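Local coordinates for acetylxylan esterase (Geobacillus stearothermophilus, PDB 5BN1), which removes acetyl side groups from the xylose units of xylan and xylo-oligosaccharides as a serine esterase of the GDSL family, at residues Y40-Y49 against A204-I215. The protein carries 1 engineered substitution. Sequence-based numbering, arbitrary orientation.
Sequences YVVGLLQAVY and ARAFLREIGFEI. Engineered in segment 204-215: I215 (natural residue Trp).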
loop_
_atom_site.group_PDB
_atom_site.type_symbol
_atom_site.label_atom_id
_atom_site.label_comp_id
_atom_site.label_asym_id
_atom_site.label_seq_id
_atom_site.Cartn_x
_atom_site.Cartn_y
_atom_site.Cartn_z
ATOM N N TYR A 40 20.109 11.272 19.052
ATOM C CA TYR A 40 20.888 12.478 19.090
ATOM C C TYR A 40 22.052 12.403 20.086
ATOM O O TYR A 40 23.159 12.864 19.849
ATOM C CB TYR A 40 20.064 13.729 19.325
ATOM C CG TYR A 40 18.963 14.024 18.348
ATOM C CD1 TYR A 40 18.940 13.411 17.144
ATOM C CD2 TYR A 40 18.073 14.962 18.621
ATOM C CE1 TYR A 40 17.873 13.663 16.242
ATOM C CE2 TYR A 40 16.982 15.230 17.766
ATOM C CZ TYR A 40 16.928 14.599 16.602
ATOM O OH TYR A 40 15.890 14.887 15.664
ATOM N N VAL A 41 21.752 11.806 21.262
ATOM C CA VAL A 41 22.794 11.566 22.226
ATOM C C VAL A 41 23.902 10.701 21.629
ATOM O O VAL A 41 25.087 11.044 21.769
ATOM C CB VAL A 41 22.155 10.937 23.515
ATOM C CG1 VAL A 41 23.248 10.274 24.358
ATOM C CG2 VAL A 41 21.309 11.933 24.325
ATOM N N VAL A 42 23.538 9.605 21.012
ATOM C CA VAL A 42 24.511 8.661 20.454
ATOM C C VAL A 42 25.289 9.367 19.348
ATOM O O VAL A 42 26.513 9.329 19.283
ATOM C CB VAL A 42 23.892 7.406 20.005
ATOM C CG1 VAL A 42 24.924 6.487 19.299
ATOM C CG2 VAL A 42 23.235 6.723 21.209
ATOM N N GLY A 43 24.564 10.122 18.526
ATOM C CA GLY A 43 25.289 10.778 17.464
ATOM C C GLY A 43 26.187 11.839 17.862
ATOM O O GLY A 43 27.290 12.031 17.238
ATOM N N LEU A 44 25.844 12.726 18.832
ATOM C CA LEU A 44 26.686 13.746 19.374
ATOM C C LEU A 44 27.957 13.115 20.058
ATOM O O LEU A 44 29.068 13.620 19.925
ATOM C CB LEU A 44 25.959 14.648 20.349
ATOM C CG LEU A 44 25.057 15.726 19.644
ATOM C CD1 LEU A 44 24.014 16.238 20.552
ATOM C CD2 LEU A 44 26.023 16.839 19.133
ATOM N N LEU A 45 27.711 12.039 20.781
ATOM C CA LEU A 45 28.899 11.382 21.449
ATOM C C LEU A 45 29.848 10.780 20.391
ATOM O O LEU A 45 31.095 10.964 20.587
ATOM C CB LEU A 45 28.402 10.313 22.462
ATOM C CG LEU A 45 27.820 10.771 23.765
ATOM C CD1 LEU A 45 27.145 9.610 24.401
ATOM C CD2 LEU A 45 28.891 11.442 24.616
ATOM N N GLN A 46 29.317 10.191 19.341
ATOM C CA GLN A 46 30.168 9.675 18.266
ATOM C C GLN A 46 30.861 10.748 17.528
ATOM O O GLN A 46 32.067 10.576 17.128
ATOM C CB GLN A 46 29.479 8.749 17.397
ATOM C CG GLN A 46 30.372 8.050 16.400
ATOM C CD GLN A 46 29.761 6.717 15.942
ATOM O OE1 GLN A 46 28.714 6.663 15.280
ATOM N NE2 GLN A 46 30.325 5.594 16.473
ATOM N N ALA A 47 30.202 11.901 17.308
ATOM C CA ALA A 47 30.803 12.995 16.586
ATOM C C ALA A 47 31.929 13.657 17.373
ATOM O O ALA A 47 32.981 14.041 16.776
ATOM C CB ALA A 47 29.753 14.025 16.214
ATOM N N VAL A 48 31.820 13.724 18.702
ATOM C CA VAL A 48 32.648 14.576 19.502
ATOM C C VAL A 48 33.647 13.619 20.294
ATOM O O VAL A 48 34.800 14.002 20.409
ATOM C CB VAL A 48 31.876 15.530 20.427
ATOM C CG1 VAL A 48 32.749 16.368 21.300
ATOM C CG2 VAL A 48 30.961 16.465 19.621
ATOM N N TYR A 49 33.192 12.442 20.717
ATOM C CA TYR A 49 33.997 11.435 21.453
ATOM C C TYR A 49 33.974 10.087 20.808
ATOM O O TYR A 49 33.486 9.101 21.265
ATOM C CB TYR A 49 33.430 11.337 22.886
ATOM C CG TYR A 49 33.453 12.588 23.732
ATOM C CD1 TYR A 49 32.458 13.532 23.698
ATOM C CD2 TYR A 49 34.409 12.759 24.750
ATOM C CE1 TYR A 49 32.421 14.668 24.514
ATOM C CE2 TYR A 49 34.353 13.836 25.614
ATOM C CZ TYR A 49 33.374 14.810 25.528
ATOM O OH TYR A 49 33.326 15.873 26.465
ATOM N N ALA A 204 18.414 15.858 24.633
ATOM C CA ALA A 204 19.764 15.262 24.485
ATOM C C ALA A 204 20.773 16.137 25.218
ATOM O O ALA A 204 21.728 15.603 25.861
ATOM C CB ALA A 204 20.104 15.175 23.030
ATOM N N ARG A 205 20.689 17.449 25.116
ATOM C CA ARG A 205 21.616 18.340 25.746
ATOM C C ARG A 205 21.549 18.177 27.296
ATOM O O ARG A 205 22.600 18.104 27.933
ATOM C CB ARG A 205 21.247 19.767 25.370
ATOM C CG ARG A 205 22.111 20.778 26.039
ATOM C CD ARG A 205 21.710 22.201 25.700
ATOM N NE ARG A 205 22.666 23.176 26.213
ATOM C CZ ARG A 205 22.338 24.374 26.664
ATOM N NH1 ARG A 205 21.123 24.809 26.604
ATOM N NH2 ARG A 205 23.296 25.201 27.132
ATOM N N ALA A 206 20.341 18.008 27.802
ATOM C CA ALA A 206 20.239 17.791 29.299
ATOM C C ALA A 206 20.803 16.489 29.689
ATOM O O ALA A 206 21.521 16.424 30.784
ATOM C CB ALA A 206 18.796 17.945 29.702
ATOM N N PHE A 207 20.594 15.414 28.975
ATOM C CA PHE A 207 21.176 14.103 29.232
ATOM C C PHE A 207 22.696 14.212 29.215
ATOM O O PHE A 207 23.392 13.726 30.153
ATOM C CB PHE A 207 20.636 13.069 28.335
ATOM C CG PHE A 207 21.202 11.728 28.596
ATOM C CD1 PHE A 207 22.387 11.306 28.011
ATOM C CD2 PHE A 207 20.533 10.855 29.464
ATOM C CE1 PHE A 207 22.912 10.065 28.289
ATOM C CE2 PHE A 207 21.059 9.611 29.729
ATOM C CZ PHE A 207 22.246 9.219 29.129
ATOM N N LEU A 208 23.212 14.750 28.101
ATOM C CA LEU A 208 24.639 14.825 27.945
ATOM C C LEU A 208 25.325 15.592 29.056
ATOM O O LEU A 208 26.426 15.150 29.547
ATOM C CB LEU A 208 24.970 15.402 26.542
ATOM C CG LEU A 208 24.702 14.462 25.369
ATOM C CD1 LEU A 208 24.680 15.181 24.051
ATOM C CD2 LEU A 208 25.671 13.284 25.289
ATOM N N ARG A 209 24.736 16.670 29.487
ATOM C CA ARG A 209 25.290 17.507 30.548
ATOM C C ARG A 209 25.501 16.625 31.780
ATOM O O ARG A 209 26.568 16.612 32.439
ATOM C CB ARG A 209 24.419 18.667 30.790
ATOM C CG ARG A 209 24.935 19.539 31.948
ATOM C CD ARG A 209 23.870 20.490 32.368
ATOM N NE ARG A 209 24.261 21.632 33.145
ATOM C CZ ARG A 209 23.391 22.469 33.734
ATOM N NH1 ARG A 209 22.048 22.288 33.619
ATOM N NH2 ARG A 209 23.854 23.520 34.430
ATOM N N GLU A 210 24.487 15.823 32.124
ATOM C CA GLU A 210 24.557 15.021 33.364
ATOM C C GLU A 210 25.579 13.896 33.281
ATOM O O GLU A 210 26.169 13.519 34.356
ATOM C CB GLU A 210 23.186 14.465 33.695
ATOM C CG GLU A 210 23.132 13.639 34.985
ATOM C CD GLU A 210 23.373 14.439 36.261
ATOM O OE1 GLU A 210 23.551 15.708 36.256
ATOM O OE2 GLU A 210 23.320 13.691 37.346
ATOM N N ILE A 211 25.917 13.408 32.079
ATOM C CA ILE A 211 26.957 12.405 31.938
ATOM C C ILE A 211 28.354 12.996 31.685
ATOM O O ILE A 211 29.260 12.160 31.475
ATOM C CB ILE A 211 26.663 11.275 30.976
ATOM C CG1 ILE A 211 26.484 11.786 29.499
ATOM C CG2 ILE A 211 25.413 10.448 31.414
ATOM C CD1 ILE A 211 26.594 10.677 28.535
ATOM N N GLY A 212 28.482 14.293 31.640
ATOM C CA GLY A 212 29.710 15.094 31.668
ATOM C C GLY A 212 30.064 15.690 30.326
ATOM O O GLY A 212 31.198 16.204 30.178
ATOM N N PHE A 213 29.143 15.764 29.369
ATOM C CA PHE A 213 29.402 16.528 28.119
ATOM C C PHE A 213 28.435 17.712 28.117
ATOM O O PHE A 213 27.242 17.558 27.750
ATOM C CB PHE A 213 29.135 15.658 26.966
ATOM C CG PHE A 213 29.266 16.285 25.566
ATOM C CD1 PHE A 213 29.820 17.553 25.406
ATOM C CD2 PHE A 213 28.780 15.578 24.435
ATOM C CE1 PHE A 213 29.894 18.137 24.117
ATOM C CE2 PHE A 213 28.885 16.156 23.151
ATOM C CZ PHE A 213 29.412 17.428 23.045
ATOM N N GLU A 214 28.950 18.863 28.377
ATOM C CA GLU A 214 28.100 20.016 28.528
ATOM C C GLU A 214 28.218 20.875 27.264
ATOM O O GLU A 214 29.302 21.266 26.871
ATOM C CB GLU A 214 28.467 20.815 29.823
ATOM C CG GLU A 214 27.407 21.860 30.130
ATOM C CD GLU A 214 27.603 22.579 31.459
ATOM O OE1 GLU A 214 28.786 22.712 31.853
ATOM O OE2 GLU A 214 26.585 23.021 32.086
ATOM N N ILE A 215 27.123 21.057 26.543
ATOM C CA ILE A 215 27.086 21.945 25.366
ATOM C C ILE A 215 26.615 23.314 25.873
ATOM O O ILE A 215 25.529 23.470 26.488
ATOM C CB ILE A 215 26.120 21.366 24.347
ATOM C CG1 ILE A 215 26.627 20.017 23.938
ATOM C CG2 ILE A 215 25.725 22.441 23.304
ATOM C CD1 ILE A 215 25.697 19.235 23.043
#
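V41 and A204 set the tight end of a helix-helix pair in the SGNH-hydrolase alpha/beta fold, where helices 37-48 and 197-211 pack beside the parallel sheet. The evidence is that V41 CA lies 5.3 Å from A204 CA, with V41 CG2 3.7 Å from A204 CB; the short helical segments have a signed crossing angle of -54°. L208 fills the middle by splitting its methyls: CD1 meets L44 CD1, while CD2 reaches L45 CG at 3.6 Å. Farther along, L45 CA and F213 CA stand 8.4 Å apart, and the F213 ring fills this wider interval. Here G212, with positive phi, closes the helix in a Schellman motif, and F213, its CG anti to the backbone N (chi1 177°), places its ring against Y49 and V48, both V48 methyls touching CZ. An alanine in place of F213 would probably open a gap beside these methyls and leave the Y49 ring without its aromatic partner. On the looser side, exposed R209 bridges E214 OE2 through NE, and R205 grips the backbone O of engineered I215 through NE and NH2. V216 of the second subunit also packs on F213. The edge of the Y49 ring points at the face of F213, planes at 67°, with Y49 CE1 3.7 Å from F213 CG.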